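Local coordinates for protein TetR-family transcriptional regulator (Streptomyces coelicolor, PDB 2G7L) that probably regulates transcription as a dimeric, all-helical TetR-family regulator that pairs an N-terminal helix-turn-helix DNA-binding domain with a larger C-terminal domain, at residues H107-L110 with A111-L115; L153-A156 with T157-A161; V60-T63 with A64-H67. One frame throughout, in Å; residues are numbered along the deposited sequence.

How the contacts relate
From the N terminus, contact 3 comes first: residues 60-67 carry the chain out of a loop into helix 63-74, which begins in the TetR-family DNA-binding region and also packs on helix 108-116. Contact 1 follows at 107-115, where helix 108-116 starts directly after helix 89-106, and contact 2 lies later still, in the later part of helix 142-161. Each is local and closes no long loop; the three run in series, without nesting or crossing. Contact 1 is the middle piece. His67 of contact 3 bonds to its Ser113, and its Arg112 bonds to Ala161 of contact 2, whereas contacts 2 and 3 stay about 11 Å apart at their nearest atoms.

Contact 1 of 3, residues H107-L110 with A111-L115; sequences HPQL and ARSAL
Pro108 and Arg112 face each other across the first turn of helix 108-116, where Arg112 N reaches Pro108 O at 2.9 Å, and the same i to i+4 pattern follows for Ser113 with Gln109 and for Ala114 with Leu110. His107 is the N-cap residue, and its carbonyl accepts a weak bond from Ala111 N. Proline suits the first turn, because its ring nitrogen has no hydrogen to offer and none is needed there.

A side-chain hydrogen bond joins Gln109 to Ser113: Gln109 NE2 gives a hydrogen to Ser113 OG at 2.9 Å, and the hydroxyl lies 11° out of the amide plane. Gln109 manages this by folding back. CG stands opposite the backbone N (chi1 -178°), and a bend at chi2 (54°) swings the amide along the helix toward the next turn. Ser113 OG also bonds to His67 ND1, which joins the hydroxyl to helix 63-74. The other end of the amide, Gln109 OE1, lies 3.6 Å from Arg112 CD, and the two side chains cross nearly at a right angle. Arg112 runs extended from CG to NE, its CG passing 3.6 Å from Pro108 O; NE bonds to Ala161 O of the neighbouring helix 142-161.

Small and aliphatic residues fit the remaining sides of this short, largely buried helix. Leu110 packs against Leu71 and Leu74 of helix 63-74, Ala111 lets Ala160 of helix 142-161 come close, and Ala114 touches both of those helices. Leu115 meets Leu115 of the second subunit, so helix 108-116 bridges the DNA-binding side, the C-terminal domain and the dimer interface.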
loop_
_atom_site.group_PDB
_atom_site.type_symbol
_atom_site.label_atom_id
_atom_site.label_comp_id
_atom_site.label_asym_id
_atom_site.label_seq_id
_atom_site.Cartn_x
_atom_site.Cartn_y
_atom_site.Cartn_z
ATOM N N HIS A 107 8.319 6.978 -9.780
ATOM C CA HIS A 107 9.092 5.781 -9.438
ATOM C C HIS A 107 8.296 4.681 -8.679
ATOM O O HIS A 107 8.580 4.391 -7.485
ATOM C CB HIS A 107 10.333 6.177 -8.643
ATOM C CG HIS A 107 11.173 7.209 -9.322
ATOM N ND1 HIS A 107 12.141 6.888 -10.252
ATOM C CD2 HIS A 107 11.178 8.559 -9.222
ATOM C CE1 HIS A 107 12.708 7.996 -10.694
ATOM N NE2 HIS A 107 12.135 9.023 -10.095
ATOM N N PRO A 108 7.294 4.055 -9.367
ATOM C CA PRO A 108 6.347 3.183 -8.630
ATOM C C PRO A 108 6.955 2.048 -7.885
ATOM O O PRO A 108 6.472 1.712 -6.802
ATOM C CB PRO A 108 5.336 2.754 -9.717
ATOM C CG PRO A 108 5.302 3.989 -10.630
ATOM C CD PRO A 108 6.855 4.227 -10.769
ATOM N N GLN A 109 8.060 1.504 -8.394
ATOM C CA GLN A 109 8.779 0.496 -7.637
ATOM C C GLN A 109 9.352 1.022 -6.342
ATOM O O GLN A 109 9.441 0.273 -5.388
ATOM C CB GLN A 109 9.884 -0.155 -8.472
ATOM C CG GLN A 109 10.652 -1.253 -7.738
ATOM C CD GLN A 109 9.758 -2.344 -7.166
ATOM O OE1 GLN A 109 8.944 -2.914 -7.902
ATOM N NE2 GLN A 109 9.930 -2.670 -5.853
ATOM N N LEU A 110 9.710 2.321 -6.277
ATOM C CA LEU A 110 10.095 2.889 -4.972
ATOM C C LEU A 110 8.944 2.976 -3.973
ATOM O O LEU A 110 9.140 2.702 -2.777
ATOM C CB LEU A 110 10.794 4.270 -5.134
ATOM C CG LEU A 110 12.137 4.239 -5.941
ATOM C CD1 LEU A 110 12.760 5.645 -5.969
ATOM C CD2 LEU A 110 13.105 3.171 -5.368
ATOM N N ALA A 111 7.759 3.379 -4.440
ATOM C CA ALA A 111 6.494 3.261 -3.611
ATOM C C ALA A 111 6.312 1.813 -3.143
ATOM O O ALA A 111 6.135 1.585 -1.933
ATOM C CB ALA A 111 5.231 3.735 -4.373
ATOM N N ARG A 112 6.448 0.829 -4.068
ATOM C CA ARG A 112 6.271 -0.584 -3.677
ATOM C C ARG A 112 7.238 -0.994 -2.604
ATOM O O ARG A 112 6.872 -1.672 -1.615
ATOM C CB ARG A 112 6.383 -1.535 -4.864
ATOM C CG ARG A 112 5.200 -1.468 -5.795
ATOM C CD ARG A 112 5.462 -2.181 -7.127
ATOM N NE ARG A 112 4.607 -1.530 -8.111
ATOM C CZ ARG A 112 4.504 -1.865 -9.388
ATOM N NH1 ARG A 112 5.163 -2.906 -9.870
ATOM N NH2 ARG A 112 3.691 -1.200 -10.180
ATOM N N SER A 113 8.492 -0.578 -2.749
ATOM C CA SER A 113 9.492 -0.954 -1.755
ATOM C C SER A 113 9.341 -0.172 -0.477
ATOM O O SER A 113 9.640 -0.684 0.609
ATOM C CB SER A 113 10.895 -0.741 -2.334
ATOM O OG SER A 113 11.086 -1.604 -3.438
ATOM N N ALA A 114 8.885 1.075 -0.589
ATOM C CA ALA A 114 8.632 1.925 0.628
ATOM C C ALA A 114 7.580 1.295 1.607
ATOM O O ALA A 114 7.669 1.417 2.846
ATOM C CB ALA A 114 8.241 3.370 0.212
ATOM N N LEU A 115 6.682 0.482 1.069
ATOM C CA LEU A 115 5.808 -0.306 1.980
ATOM C C LEU A 115 6.537 -1.407 2.690
ATOM O O LEU A 115 6.194 -1.746 3.795
ATOM C CB LEU A 115 4.544 -0.842 1.276
ATOM C CG LEU A 115 3.684 0.246 0.633
ATOM C CD1 LEU A 115 2.882 -0.259 -0.548
ATOM C CD2 LEU A 115 2.804 1.035 1.609
#

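Contact 2 of 3, residues L153-A156 with T157-A161; sequences LQDA and TATAA
Leu153 and Thr157 lie one turn apart in the last part of helix 142-161, where the backbone is regular: Thr157, Ala158, Thr159 and Ala160 each bond through N to the carbonyl four residues earlier, the Ala158 N to Gln154 O bond being 2.8 Å.

Thr157 adds a second bond to the first of these carbonyls. Its OG1 donates to Leu153 O at 2.6 Å, while Thr157 N reaches the same oxygen at 3.0 Å, so one oxygen is gripped twice by one residue. The hydroxyl comes in from above the carbonyl plane, 43° out of it, and the N-H stays much nearer that plane. A chi1 of -50° sets OG1 beside the backbone N and leaves CG2 opposite that nitrogen. Threonine therefore suits this buried position: the helix satisfies its hydroxyl, which also bonds to Tyr100 OH of helix 89-106, and its methyl packs against Ala111 O.

Thr159 takes a similar rotamer and lays OG1 3.1 Å from Asp155 O, a possible second bond to that oxygen which the geometry leaves unsettled, since the hydroxyl could donate elsewhere. The carboxylate of Asp155 finds its partner outside the turn: OD2 bonds to Ser213 OG of helix 206-223.

The alanines keep the other sides slim. Ala156 and Ala160 rest on helix 89-106, through Thr101 and through Leu104 and Phe105, and Ala160 also meets Ala111 of helix 108-116. Ala158 packs against Gln154 of the second subunit, placing this helix between its own domain core and the dimer interface, consistent with TetR-family regulators, whose C-terminal helices commonly form that interface.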
loop_
_atom_site.group_PDB
_atom_site.type_symbol
_atom_site.label_atom_id
_atom_site.label_comp_id
_atom_site.label_asym_id
_atom_site.label_seq_id
_atom_site.Cartn_x
_atom_site.Cartn_y
_atom_site.Cartn_z
ATOM N N LEU A 153 0.854 9.246 4.754
ATOM C CA LEU A 153 2.007 8.839 3.938
ATOM C C LEU A 153 1.763 7.461 3.311
ATOM O O LEU A 153 2.017 7.259 2.107
ATOM C CB LEU A 153 3.319 8.859 4.786
ATOM C CG LEU A 153 3.877 10.291 5.073
ATOM C CD1 LEU A 153 5.020 10.317 6.088
ATOM C CD2 LEU A 153 4.247 10.964 3.798
ATOM N N GLN A 154 1.322 6.518 4.146
ATOM C CA GLN A 154 1.033 5.167 3.660
ATOM C C GLN A 154 0.005 5.168 2.533
ATOM O O GLN A 154 0.091 4.394 1.627
ATOM C CB GLN A 154 0.526 4.273 4.768
ATOM C CG GLN A 154 0.525 2.777 4.307
ATOM C CD GLN A 154 -0.290 1.966 5.210
ATOM O OE1 GLN A 154 0.215 1.369 6.136
ATOM N NE2 GLN A 154 -1.599 1.998 5.005
ATOM N N ASP A 155 -0.967 6.050 2.614
ATOM C CA ASP A 155 -2.048 6.155 1.629
ATOM C C ASP A 155 -1.510 6.628 0.275
ATOM O O ASP A 155 -1.874 6.062 -0.775
ATOM C CB ASP A 155 -3.112 7.111 2.179
ATOM C CG ASP A 155 -4.200 7.474 1.139
ATOM O OD1 ASP A 155 -4.914 6.529 0.657
ATOM O OD2 ASP A 155 -4.333 8.693 0.829
ATOM N N ALA A 156 -0.654 7.656 0.263
ATOM C CA ALA A 156 -0.087 8.120 -1.004
ATOM C C ALA A 156 0.806 7.042 -1.600
ATOM O O ALA A 156 0.758 6.749 -2.794
ATOM C CB ALA A 156 0.719 9.454 -0.807
ATOM N N THR A 157 1.592 6.416 -0.732
ATOM C CA THR A 157 2.503 5.361 -1.126
ATOM C C THR A 157 1.763 4.180 -1.688
ATOM O O THR A 157 2.183 3.641 -2.696
ATOM C CB THR A 157 3.313 4.848 0.080
ATOM O OG1 THR A 157 3.898 5.962 0.782
ATOM C CG2 THR A 157 4.406 3.896 -0.353
ATOM N N ALA A 158 0.686 3.722 -1.009
ATOM C CA ALA A 158 -0.127 2.591 -1.546
ATOM C C ALA A 158 -0.709 2.948 -2.894
ATOM O O ALA A 158 -0.689 2.125 -3.795
ATOM C CB ALA A 158 -1.217 2.151 -0.560
ATOM N N THR A 159 -1.175 4.163 -3.067
ATOM C CA THR A 159 -1.776 4.567 -4.364
ATOM C C THR A 159 -0.758 4.677 -5.509
ATOM O O THR A 159 -1.061 4.387 -6.681
ATOM C CB THR A 159 -2.585 5.900 -4.264
ATOM O OG1 THR A 159 -3.658 5.761 -3.312
ATOM C CG2 THR A 159 -3.233 6.270 -5.625
ATOM N N ALA A 160 0.434 5.177 -5.189
ATOM C CA ALA A 160 1.534 5.213 -6.182
ATOM C C ALA A 160 2.042 3.795 -6.530
ATOM O O ALA A 160 2.407 3.526 -7.677
ATOM C CB ALA A 160 2.682 6.113 -5.673
ATOM N N ALA A 161 2.036 2.891 -5.533
ATOM C CA ALA A 161 2.346 1.462 -5.748
ATOM C C ALA A 161 1.566 0.767 -6.862
ATOM O O ALA A 161 2.107 -0.123 -7.551
ATOM C CB ALA A 161 2.252 0.656 -4.418
#

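Contact 3 of 3, residues V60-T63 with A64-H67; sequences VANT and AELH
The imidazole of His67 has Thr63 O over one face, 3.4 Å above the ring plane and offset toward the rim, and the Thr63 methyl also lies over the face. Thr63 CG2 is 4.1 Å from the His67 ring centroid and 29° off the ring normal, a CH-pi contact between side chains that run side by side. Its ND1 is held by Ser113 of helix 108-116. The amide of Asn62 is a second flat group; it is set obliquely to the Glu65 carboxylate, and OD1 touches Glu65 CG at 3.5 Å.

That amide caps the helix. From the N-cap position, Asn62 OD1 accepts from Glu65 N at 2.9 Å in a nearly straight bond (167°). A chi1 of 52° holds CG between the backbone N and the carbonyl carbon and turns the oxygen back over the first turn. Regular bonds follow from Leu66 N to Asn62 O and from His67 N to Thr63 O.

Val60 folds over the start of the helix, its CG2 tight against Leu66 CB at 3.4 Å. Both are buried, against helices 21-35 and 42-48.

The chemistry is thus divided by residue type: a short amide meets an N-H of the helix start, branched aliphatics fill the core of the DNA-binding domain, and a histidine with the Thr63 carbonyl and methyl over a face passes a polar link to the C-terminal domain.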
loop_
_atom_site.group_PDB
_atom_site.type_symbol
_atom_site.label_atom_id
_atom_site.label_comp_id
_atom_site.label_asym_id
_atom_site.label_seq_id
_atom_site.Cartn_x
_atom_site.Cartn_y
_atom_site.Cartn_z
ATOM N N VAL A 60 23.800 -0.685 3.814
ATOM C CA VAL A 60 22.429 -0.957 3.388
ATOM C C VAL A 60 22.152 -2.467 3.482
ATOM O O VAL A 60 22.805 -3.271 2.807
ATOM C CB VAL A 60 22.071 -0.287 1.969
ATOM C CG1 VAL A 60 23.283 -0.112 1.111
ATOM C CG2 VAL A 60 21.071 -1.061 1.231
ATOM N N ALA A 61 21.205 -2.854 4.339
ATOM C CA ALA A 61 21.069 -4.263 4.706
ATOM C C ALA A 61 20.380 -5.143 3.648
ATOM O O ALA A 61 20.472 -6.366 3.708
ATOM C CB ALA A 61 20.406 -4.399 6.113
ATOM N N ASN A 62 19.699 -4.535 2.675
ATOM C CA ASN A 62 19.000 -5.302 1.661
ATOM C C ASN A 62 18.507 -4.426 0.522
ATOM O O ASN A 62 18.640 -3.214 0.556
ATOM C CB ASN A 62 17.823 -6.110 2.292
ATOM C CG ASN A 62 16.870 -5.244 3.148
ATOM O OD1 ASN A 62 16.336 -4.250 2.677
ATOM N ND2 ASN A 62 16.655 -5.641 4.400
ATOM N N THR A 63 17.901 -5.045 -0.471
ATOM C CA THR A 63 17.333 -4.340 -1.614
ATOM C C THR A 63 16.394 -3.178 -1.196
ATOM O O THR A 63 16.524 -2.034 -1.695
ATOM C CB THR A 63 16.552 -5.357 -2.480
ATOM O OG1 THR A 63 17.270 -6.605 -2.497
ATOM C CG2 THR A 63 16.272 -4.854 -3.913
ATOM N N ALA A 64 15.453 -3.466 -0.292
ATOM C CA ALA A 64 14.445 -2.477 0.129
ATOM C C ALA A 64 15.039 -1.290 0.892
ATOM O O ALA A 64 14.620 -0.175 0.643
ATOM C CB ALA A 64 13.261 -3.147 0.906
ATOM N N GLU A 65 16.029 -1.533 1.763
ATOM C CA GLU A 65 16.815 -0.481 2.412
ATOM C C GLU A 65 17.550 0.366 1.389
ATOM O O GLU A 65 17.659 1.591 1.533
ATOM C CB GLU A 65 17.783 -1.019 3.469
ATOM C CG GLU A 65 17.096 -1.559 4.791
ATOM C CD GLU A 65 16.254 -0.512 5.570
ATOM O OE1 GLU A 65 16.467 0.713 5.369
ATOM O OE2 GLU A 65 15.378 -0.910 6.398
ATOM N N LEU A 66 18.004 -0.289 0.328
ATOM C CA LEU A 66 18.718 0.377 -0.777
ATOM C C LEU A 66 17.717 1.212 -1.603
ATOM O O LEU A 66 18.002 2.376 -1.951
ATOM C CB LEU A 66 19.413 -0.672 -1.681
ATOM C CG LEU A 66 20.057 -0.188 -2.997
ATOM C CD1 LEU A 66 21.309 0.705 -2.645
ATOM C CD2 LEU A 66 20.456 -1.389 -3.939
ATOM N N HIS A 67 16.553 0.619 -1.940
ATOM C CA HIS A 67 15.516 1.432 -2.643
ATOM C C HIS A 67 15.069 2.579 -1.760
ATOM O O HIS A 67 14.892 3.678 -2.249
ATOM C CB HIS A 67 14.316 0.613 -3.114
ATOM C CG HIS A 67 14.639 -0.361 -4.205
ATOM N ND1 HIS A 67 13.731 -1.293 -4.661
ATOM C CD2 HIS A 67 15.776 -0.568 -4.910
ATOM C CE1 HIS A 67 14.295 -2.028 -5.608
ATOM N NE2 HIS A 67 15.538 -1.615 -5.767
#